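Local coordinates for protein adhesin LabA (PDB 6GMM) that acts as an outer-membrane adhesin of Helicobacter pylori and probably binds LacdiNAc-bearing glycans of the gastric mucosa through its exodomain, at residues Ala137-Ile140 with Ile141-Phe145; Asp151-Ala154 with Leu155-Asn159; Ala244-Asp247 with Met248-Asn251. All coordinates share one frame; numbering follows the deposited sequence.

Contact 1: residues Ala137-Ile140 with Ile141-Phe145; sequences AYQI and IQKAF
Gln142 lies alongside Tyr138, one helical turn further on, and both side chains point the same way. The touching atom is Gln142 CG, which sits over one face of the phenol ring, offset toward the rim. It is 4.1 Å from the ring centroid of Tyr138, a CH-pi contact. The tyrosine reaches this place because its CG is anti to the backbone N (chi1 172°). The Gln142 chain bends at chi2, which carries its amide on toward the phenol oxygen. There the bond from Gln142 NE2 to Tyr138 OH is weak, at 3.5 Å, and the amide stands steeply to the ring, their planes 72° apart. At the ring edge, in plane, lies Gln139 NE2.

Gln139 and Lys143 also lie alongside each other, pointing the same way. Lys143 CG packs 3.2 Å from Gln139 O, and Lys143 NZ comes to 3.4 Å from Gln139 OE1. These i to i+4 pairs belong to the last turns of helix 128-145. Its backbone bonds run from Ile141 N to Ala137 O (3.2 Å) through to Ala144 N to Ile140 O (2.9 Å).

The polar ends find firmer partners further out. Tyr138 OH bonds to Gln74, and Trp73 meets the ring edge-to-face. Gln142 OE1 accepts from the backbone N of Ala349, Lys143 NZ bonds to Thr346, and Gln139 NE2 bonds to Asn135. Elsewhere round the helix, Ile140 and Ala144 pack on Leu162 of strand 161-165, while Ile141 rests on Ile198 of helix 188-205.

Contact 2: residues Asp151-Ala154 with Leu155-Asn159; sequences DIPA and LSDTN
Ala154 and Asp157 close a type I beta turn, with Leu155 and Ser156 at its corners. Asp157 N donates to Ala154 O at 2.8 Å, with an N-H...O angle of 150°. The donor stands above the carbonyl plane of Ala154, 36° out of it. A water also spans from Pro153, just before the turn, to its last residue, Asp157. It hydrogen-bonds to Pro153 O (2.6 Å) and to Asp157 O (2.9 Å); with more acceptors around it than protons to give, the two need not both be made at once.

Among the side chains, Pro153 meets Asp157. Pro153 CB is 3.8 Å from Asp157 CB and equally near its CG, so this one corner of the ring packs against Asp157 CB and the carboxylate carbon. Asp157 OD2 stays beside Pro153 CB at 3.9 Å, while OD1 bonds to Thr160 OG1. Leu155 turns from the 151-154 arm into the protein, where it packs on Ala58 and Val62 of helix 57-76 and on Ala188 of helix 188-205. Ser156 OG bonds to the backbone O of Ile50.

The turn therefore reverses the loop between helix 128-145 and strand 161-165. Its polar backbone is tied by one direct bond and by water, while Leu155 packs the turn on helices 57-76 and 188-205 and the carboxylate of Asp157 is held to the chain that follows.

Contact 3: residues Ala244-Asp247 with Met248-Asn251; sequences AIQD and MIKN
Residues 244-251 form two regular turns of helix 239-264, with i to i+4 bonds from Met248 N to Ala244 O (3.1 Å) through to Asn251 N to Asp247 O (2.8 Å).

On one flank Ile249 CD1 touches Ile245 CG2 at 3.9 Å, and the two side chains cross obliquely. Ile249 CG1 is anti to its own carbonyl carbon (chi1 -73°), which sends CD1 back along the helix toward the preceding turn. Gln246 lies beside the same isoleucine, with NE2 3.9 Å from Ile249 CD1. Met248 also runs back along the helix, and its CG lies 3.2 Å from Ala244 O.

Asn251 folds back toward the carbonyl of Asp247, with ND2 3.2 Å from Asp247 O. Its amide is gripped from outside by Arg303 at OD1 and by Asp310 at ND2. Asp247 forms a salt bridge with Arg313; Lys250 NZ is 6.0 Å from Asp247 OD1, too far for direct contact.

Three helices surround this one. Ile245 and Ile249 pack on Ile199 of helix 188-205, Ile245 and Met248 on helix 57-76 (Leu72; Leu64 and Ala68), and Met248 and Asn251 on helix 287-311 (Phe311; Val307). This is the packing of a helical bundle, here within the SabA-like adhesion domain.

Contacts 1 and 2 are neighbours. Their centres are 15 Å apart, and they meet where helix 128-145 ends and the following loop begins. Asp151 N probably bonds to Phe145 O, at 3.1 Å, and Ile152 CD1 packs 3.5 Å from Phe145 CE1. Contact 3 touches neither of them. Its centre is 18 Å from that of contact 1 and 20 Å from that of contact 2, with nearest atoms about 8 and 9 Å away. Helices 57-76 and 188-205 provide the common ground, since side chains from all three contacts pack on both. Contact 3 lies nearest the centre of the chain, about 9 Å from it.

Contact 1: residues Ala137-Ile140 with Ile141-Phe145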
ATOM      1  N   ALA A 137       5.570 -14.504  17.346  1.00 21.02           N
ATOM      2  CA  ALA A 137       5.110 -13.721  16.216  1.00 19.76           C
ATOM      3  C   ALA A 137       4.890 -14.640  14.997  1.00 24.20           C
ATOM      4  O   ALA A 137       3.809 -14.613  14.413  1.00 24.99           O
ATOM      5  CB  ALA A 137       6.118 -12.640  15.892  1.00 19.91           C
ATOM      6  N   TYR A 138       5.885 -15.487  14.666  1.00 19.48           N
ATOM      7  CA  TYR A 138       5.818 -16.425  13.543  1.00 19.32           C
ATOM      8  C   TYR A 138       4.622 -17.391  13.685  1.00 20.34           C
ATOM      9  O   TYR A 138       3.897 -17.627  12.717  1.00 18.21           O
ATOM     10  CB  TYR A 138       7.152 -17.196  13.430  1.00 20.79           C
ATOM     11  CG  TYR A 138       7.150 -18.328  12.424  1.00 24.01           C
ATOM     12  CD1 TYR A 138       7.406 -18.094  11.078  1.00 26.34           C
ATOM     13  CD2 TYR A 138       6.936 -19.642  12.827  1.00 24.91           C
ATOM     14  CE1 TYR A 138       7.469 -19.142  10.161  1.00 26.59           C
ATOM     15  CE2 TYR A 138       6.955 -20.692  11.912  1.00 25.55           C
ATOM     16  CZ  TYR A 138       7.243 -20.439  10.584  1.00 29.57           C
ATOM     17  OH  TYR A 138       7.280 -21.478   9.696  1.00 26.47           O
ATOM     18  N   GLN A 139       4.416 -17.923  14.900  1.00 18.46           N
ATOM     19  CA  GLN A 139       3.335 -18.875  15.161  1.00 18.87           C
ATOM     20  C   GLN A 139       1.982 -18.253  14.983  1.00 21.41           C
ATOM     21  O   GLN A 139       1.105 -18.927  14.457  1.00 21.98           O
ATOM     22  CB  GLN A 139       3.457 -19.587  16.527  1.00 20.12           C
ATOM     23  CG  GLN A 139       4.717 -20.417  16.738  1.00 19.79           C
ATOM     24  CD  GLN A 139       4.942 -21.540  15.762  1.00 30.20           C
ATOM     25  OE1 GLN A 139       4.001 -22.148  15.227  1.00 20.56           O
ATOM     26  NE2 GLN A 139       6.216 -21.862  15.547  1.00 21.23           N
ATOM     27  N   ILE A 140       1.812 -16.957  15.355  1.00 19.11           N
ATOM     28  CA  ILE A 140       0.530 -16.247  15.168  1.00 18.74           C
ATOM     29  C   ILE A 140       0.229 -16.084  13.681  1.00 21.94           C
ATOM     30  O   ILE A 140      -0.907 -16.316  13.256  1.00 22.17           O
ATOM     31  CB  ILE A 140       0.424 -14.913  15.968  1.00 19.62           C
ATOM     32  CG1 ILE A 140       0.372 -15.211  17.496  1.00 19.95           C
ATOM     33  CG2 ILE A 140      -0.819 -14.141  15.539  1.00 18.94           C
ATOM     34  CD1 ILE A 140       0.614 -13.991  18.515  1.00 19.23           C
ATOM     35  N   ILE A 141       1.248 -15.673  12.894  1.00 19.05           N
ATOM     36  CA  ILE A 141       1.124 -15.520  11.448  1.00 17.84           C
ATOM     37  C   ILE A 141       0.700 -16.838  10.824  1.00 19.39           C
ATOM     38  O   ILE A 141      -0.276 -16.865  10.083  1.00 18.44           O
ATOM     39  CB  ILE A 141       2.416 -14.959  10.796  1.00 19.40           C
ATOM     40  CG1 ILE A 141       2.688 -13.518  11.299  1.00 19.61           C
ATOM     41  CG2 ILE A 141       2.294 -14.999   9.252  1.00 18.07           C
ATOM     42  CD1 ILE A 141       4.008 -12.917  10.917  1.00 20.99           C
ATOM     43  N   GLN A 142       1.414 -17.933  11.146  1.00 18.52           N
ATOM     44  CA  GLN A 142       1.120 -19.257  10.611  1.00 19.54           C
ATOM     45  C   GLN A 142      -0.283 -19.732  10.974  1.00 26.15           C
ATOM     46  O   GLN A 142      -0.982 -20.202  10.081  1.00 24.72           O
ATOM     47  CB  GLN A 142       2.206 -20.274  11.010  1.00 21.27           C
ATOM     48  CG  GLN A 142       3.439 -20.163  10.115  1.00 34.64           C
ATOM     49  CD  GLN A 142       3.255 -20.668   8.689  1.00 49.53           C
ATOM     50  OE1 GLN A 142       2.164 -21.008   8.210  1.00 45.63           O
ATOM     51  NE2 GLN A 142       4.343 -20.740   7.973  1.00 36.79           N
ATOM     52  N   LYS A 143      -0.732 -19.558  12.256  1.00 25.44           N
ATOM     53  CA  LYS A 143      -2.103 -19.958  12.654  1.00 25.77           C
ATOM     54  C   LYS A 143      -3.161 -19.080  12.004  1.00 30.17           C
ATOM     55  O   LYS A 143      -4.246 -19.567  11.686  1.00 31.86           O
ATOM     56  CB  LYS A 143      -2.296 -20.022  14.185  1.00 27.63           C
ATOM     57  CG  LYS A 143      -1.320 -20.957  14.924  1.00 37.64           C
ATOM     58  CD  LYS A 143      -1.593 -22.456  14.737  1.00 47.77           C
ATOM     59  CE  LYS A 143      -0.568 -23.338  15.428  1.00 61.21           C
ATOM     60  NZ  LYS A 143       0.787 -23.263  14.805  1.00 70.19           N
ATOM     61  N   ALA A 144      -2.855 -17.792  11.773  1.00 24.92           N
ATOM     62  CA  ALA A 144      -3.831 -16.902  11.134  1.00 23.51           C
ATOM     63  C   ALA A 144      -4.125 -17.292   9.692  1.00 27.47           C
ATOM     64  O   ALA A 144      -5.257 -17.094   9.228  1.00 27.09           O
ATOM     65  CB  ALA A 144      -3.350 -15.481  11.187  1.00 23.36           C
ATOM     66  N   PHE A 145      -3.117 -17.821   8.973  1.00 22.60           N
ATOM     67  CA  PHE A 145      -3.287 -18.249   7.580  1.00 22.66           C
ATOM     68  C   PHE A 145      -4.052 -19.562   7.529  1.00 29.61           C
ATOM     69  O   PHE A 145      -4.726 -19.822   6.550  1.00 29.04           O
ATOM     70  CB  PHE A 145      -1.918 -18.442   6.896  1.00 22.90           C
ATOM     71  CG  PHE A 145      -1.378 -17.225   6.186  1.00 23.03           C
ATOM     72  CD1 PHE A 145      -0.727 -16.218   6.893  1.00 23.81           C
ATOM     73  CD2 PHE A 145      -1.444 -17.121   4.801  1.00 23.07           C
ATOM     74  CE1 PHE A 145      -0.165 -15.126   6.227  1.00 22.78           C
ATOM     75  CE2 PHE A 145      -0.848 -16.050   4.141  1.00 24.63           C
ATOM     76  CZ  PHE A 145      -0.245 -15.042   4.860  1.00 21.59           C
TER

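Contact 2: residues Asp151-Ala154 with Leu155-Asn159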
ATOM      1  N   ASP A 151      -7.239 -18.290   5.529  1.00 30.17           N
ATOM      2  CA  ASP A 151      -8.067 -17.962   6.690  1.00 30.48           C
ATOM      3  C   ASP A 151      -8.121 -16.477   7.095  1.00 34.67           C
ATOM      4  O   ASP A 151      -9.045 -16.107   7.841  1.00 36.44           O
ATOM      5  CB  ASP A 151      -7.658 -18.819   7.900  1.00 32.16           C
ATOM      6  CG  ASP A 151      -8.066 -20.289   7.827  1.00 43.93           C
ATOM      7  OD1 ASP A 151      -8.732 -20.684   6.829  1.00 44.66           O
ATOM      8  OD2 ASP A 151      -7.749 -21.038   8.775  1.00 48.89           O
ATOM      9  N   ILE A 152      -7.168 -15.634   6.632  1.00 27.33           N
ATOM     10  CA  ILE A 152      -7.180 -14.213   7.023  1.00 25.52           C
ATOM     11  C   ILE A 152      -8.431 -13.512   6.463  1.00 29.00           C
ATOM     12  O   ILE A 152      -8.606 -13.471   5.244  1.00 29.30           O
ATOM     13  CB  ILE A 152      -5.871 -13.436   6.685  1.00 26.39           C
ATOM     14  CG1 ILE A 152      -4.620 -14.167   7.224  1.00 25.22           C
ATOM     15  CG2 ILE A 152      -5.938 -11.974   7.202  1.00 25.64           C
ATOM     16  CD1 ILE A 152      -3.373 -13.666   6.606  1.00 25.96           C
ATOM     17  N   PRO A 153      -9.300 -12.947   7.333  1.00 25.22           N
ATOM     18  CA  PRO A 153     -10.502 -12.270   6.825  1.00 24.64           C
ATOM     19  C   PRO A 153     -10.194 -10.998   6.049  1.00 27.70           C
ATOM     20  O   PRO A 153      -9.153 -10.365   6.277  1.00 23.10           O
ATOM     21  CB  PRO A 153     -11.283 -11.907   8.098  1.00 26.89           C
ATOM     22  CG  PRO A 153     -10.649 -12.705   9.223  1.00 31.10           C
ATOM     23  CD  PRO A 153      -9.233 -12.889   8.808  1.00 26.49           C
ATOM     24  N   ALA A 154     -11.165 -10.595   5.180  1.00 26.10           N
ATOM     25  CA  ALA A 154     -11.178  -9.362   4.392  1.00 25.08           C
ATOM     26  C   ALA A 154     -11.059  -8.168   5.347  1.00 31.85           C
ATOM     27  O   ALA A 154     -11.555  -8.238   6.482  1.00 32.57           O
ATOM     28  CB  ALA A 154     -12.464  -9.273   3.620  1.00 26.22           C
ATOM     29  N   LEU A 155     -10.416  -7.078   4.891  1.00 26.63           N
ATOM     30  CA  LEU A 155     -10.081  -5.922   5.720  1.00 26.34           C
ATOM     31  C   LEU A 155     -11.263  -5.300   6.499  1.00 30.65           C
ATOM     32  O   LEU A 155     -11.042  -4.761   7.587  1.00 30.15           O
ATOM     33  CB  LEU A 155      -9.341  -4.857   4.889  1.00 25.78           C
ATOM     34  CG  LEU A 155      -8.024  -5.302   4.216  1.00 29.69           C
ATOM     35  CD1 LEU A 155      -7.249  -4.119   3.754  1.00 28.73           C
ATOM     36  CD2 LEU A 155      -7.125  -6.101   5.166  1.00 32.72           C
ATOM     37  N   SER A 156     -12.505  -5.421   5.983  1.00 25.25           N
ATOM     38  CA  SER A 156     -13.710  -4.903   6.653  1.00 24.67           C
ATOM     39  C   SER A 156     -13.995  -5.681   7.945  1.00 30.48           C
ATOM     40  O   SER A 156     -14.626  -5.146   8.857  1.00 31.17           O
ATOM     41  CB  SER A 156     -14.923  -5.004   5.729  1.00 26.15           C
ATOM     42  OG  SER A 156     -15.216  -6.338   5.337  1.00 28.48           O
ATOM     43  N   ASP A 157     -13.543  -6.951   8.003  1.00 28.38           N
ATOM     44  CA  ASP A 157     -13.724  -7.863   9.137  1.00 29.65           C
ATOM     45  C   ASP A 157     -12.497  -7.822  10.077  1.00 32.79           C
ATOM     46  O   ASP A 157     -11.436  -8.366   9.741  1.00 30.37           O
ATOM     47  CB  ASP A 157     -13.985  -9.282   8.608  1.00 32.53           C
ATOM     48  CG  ASP A 157     -14.390 -10.304   9.654  1.00 47.82           C
ATOM     49  OD1 ASP A 157     -14.134 -10.059  10.862  1.00 46.47           O
ATOM     50  OD2 ASP A 157     -14.944 -11.358   9.266  1.00 58.30           O
ATOM     51  N   THR A 158     -12.651  -7.175  11.251  1.00 30.36           N
ATOM     52  CA  THR A 158     -11.544  -6.976  12.193  1.00 30.48           C
ATOM     53  C   THR A 158     -11.692  -7.667  13.558  1.00 35.95           C
ATOM     54  O   THR A 158     -10.726  -7.700  14.319  1.00 33.85           O
ATOM     55  CB  THR A 158     -11.276  -5.476  12.412  1.00 38.44           C
ATOM     56  OG1 THR A 158     -12.453  -4.856  12.928  1.00 45.57           O
ATOM     57  CG2 THR A 158     -10.754  -4.770  11.171  1.00 32.75           C
ATOM     58  N   ASN A 159     -12.888  -8.180  13.876  1.00 35.24           N
ATOM     59  CA  ASN A 159     -13.131  -8.812  15.171  1.00 36.19           C
ATOM     60  C   ASN A 159     -13.174 -10.357  15.151  1.00 39.44           C
ATOM     61  O   ASN A 159     -13.744 -10.962  16.067  1.00 39.48           O
ATOM     62  CB  ASN A 159     -14.382  -8.224  15.808  1.00 38.24           C
ATOM     63  CG  ASN A 159     -14.029  -7.353  16.989  1.00 71.77           C
ATOM     64  OD1 ASN A 159     -14.205  -7.742  18.153  1.00 71.62           O
ATOM     65  ND2 ASN A 159     -13.431  -6.191  16.718  1.00 61.96           N
TER
HETATM   66  O   HOH W   1      -8.909  -8.631   8.244  1.00 20.09           O

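Contact 3: residues Ala244-Asp247 with Met248-Asn251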
ATOM      1  N   ALA A 244      13.731  -3.656   2.772  1.00 21.14           N
ATOM      2  CA  ALA A 244      12.599  -3.807   1.853  1.00 19.88           C
ATOM      3  C   ALA A 244      11.384  -4.332   2.586  1.00 22.36           C
ATOM      4  O   ALA A 244      10.283  -3.866   2.340  1.00 22.75           O
ATOM      5  CB  ALA A 244      12.964  -4.759   0.732  1.00 20.65           C
ATOM      6  N   ILE A 245      11.579  -5.264   3.510  1.00 18.13           N
ATOM      7  CA  ILE A 245      10.451  -5.866   4.210  1.00 17.66           C
ATOM      8  C   ILE A 245       9.848  -4.902   5.220  1.00 19.62           C
ATOM      9  O   ILE A 245       8.624  -4.849   5.342  1.00 17.47           O
ATOM     10  CB  ILE A 245      10.813  -7.252   4.814  1.00 19.35           C
ATOM     11  CG1 ILE A 245      11.243  -8.246   3.683  1.00 19.47           C
ATOM     12  CG2 ILE A 245       9.614  -7.793   5.609  1.00 18.68           C
ATOM     13  CD1 ILE A 245      11.803  -9.659   4.185  1.00 18.34           C
ATOM     14  N   GLN A 246      10.696  -4.138   5.929  1.00 19.12           N
ATOM     15  CA  GLN A 246      10.242  -3.133   6.904  1.00 19.71           C
ATOM     16  C   GLN A 246       9.342  -2.110   6.263  1.00 24.56           C
ATOM     17  O   GLN A 246       8.285  -1.803   6.822  1.00 26.90           O
ATOM     18  CB  GLN A 246      11.431  -2.435   7.585  1.00 21.45           C
ATOM     19  CG  GLN A 246      12.188  -3.374   8.551  1.00 20.93           C
ATOM     20  CD  GLN A 246      11.541  -3.514   9.913  1.00 41.44           C
ATOM     21  OE1 GLN A 246      12.187  -3.230  10.936  1.00 32.01           O
ATOM     22  NE2 GLN A 246      10.289  -4.051   9.979  1.00 29.49           N
ATOM     23  N   ASP A 247       9.721  -1.623   5.060  1.00 19.85           N
ATOM     24  CA  ASP A 247       8.944  -0.632   4.302  1.00 18.84           C
ATOM     25  C   ASP A 247       7.633  -1.276   3.784  1.00 24.26           C
ATOM     26  O   ASP A 247       6.589  -0.623   3.768  1.00 24.10           O
ATOM     27  CB  ASP A 247       9.793  -0.138   3.137  1.00 21.01           C
ATOM     28  CG  ASP A 247      10.960   0.762   3.516  1.00 32.54           C
ATOM     29  OD1 ASP A 247      10.845   1.507   4.530  1.00 31.25           O
ATOM     30  OD2 ASP A 247      11.932   0.830   2.728  1.00 39.10           O
ATOM     31  N   MET A 248       7.686  -2.574   3.390  1.00 21.22           N
ATOM     32  CA  MET A 248       6.518  -3.332   2.933  1.00 20.62           C
ATOM     33  C   MET A 248       5.468  -3.353   4.063  1.00 24.61           C
ATOM     34  O   MET A 248       4.301  -3.067   3.832  1.00 23.54           O
ATOM     35  CB  MET A 248       6.925  -4.765   2.598  1.00 22.34           C
ATOM     36  CG  MET A 248       7.456  -4.937   1.201  1.00 27.07           C
ATOM     37  SD  MET A 248       8.000  -6.632   0.910  1.00 32.13           S
ATOM     38  CE  MET A 248       6.457  -7.404   0.708  1.00 29.71           C
ATOM     39  N   ILE A 249       5.911  -3.629   5.292  1.00 21.67           N
ATOM     40  CA  ILE A 249       5.065  -3.661   6.490  1.00 20.67           C
ATOM     41  C   ILE A 249       4.482  -2.249   6.763  1.00 24.49           C
ATOM     42  O   ILE A 249       3.282  -2.121   7.042  1.00 21.78           O
ATOM     43  CB  ILE A 249       5.929  -4.184   7.680  1.00 22.79           C
ATOM     44  CG1 ILE A 249       6.194  -5.700   7.545  1.00 21.70           C
ATOM     45  CG2 ILE A 249       5.316  -3.820   9.057  1.00 22.75           C
ATOM     46  CD1 ILE A 249       7.439  -6.251   8.395  1.00 19.51           C
ATOM     47  N   LYS A 250       5.355  -1.209   6.686  1.00 22.29           N
ATOM     48  CA  LYS A 250       4.986   0.169   6.959  1.00 23.04           C
ATOM     49  C   LYS A 250       3.899   0.651   5.980  1.00 24.98           C
ATOM     50  O   LYS A 250       2.850   1.136   6.415  1.00 24.43           O
ATOM     51  CB  LYS A 250       6.241   1.067   7.011  1.00 28.06           C
ATOM     52  CG  LYS A 250       5.959   2.555   6.788  1.00 53.94           C
ATOM     53  CD  LYS A 250       7.187   3.432   7.048  1.00 74.80           C
ATOM     54  CE  LYS A 250       6.908   4.905   6.806  1.00 91.99           C
ATOM     55  NZ  LYS A 250       7.903   5.787   7.483  1.00102.14           N
ATOM     56  N   ASN A 251       4.111   0.417   4.681  1.00 20.49           N
ATOM     57  CA  ASN A 251       3.164   0.769   3.624  1.00 19.46           C
ATOM     58  C   ASN A 251       1.847  -0.026   3.715  1.00 23.88           C
ATOM     59  O   ASN A 251       0.789   0.584   3.710  1.00 24.43           O
ATOM     60  CB  ASN A 251       3.823   0.657   2.248  1.00 20.49           C
ATOM     61  CG  ASN A 251       4.741   1.822   1.918  1.00 37.27           C
ATOM     62  OD1 ASN A 251       4.353   2.984   1.981  1.00 34.97           O
ATOM     63  ND2 ASN A 251       5.980   1.548   1.532  1.00 21.59           N
TER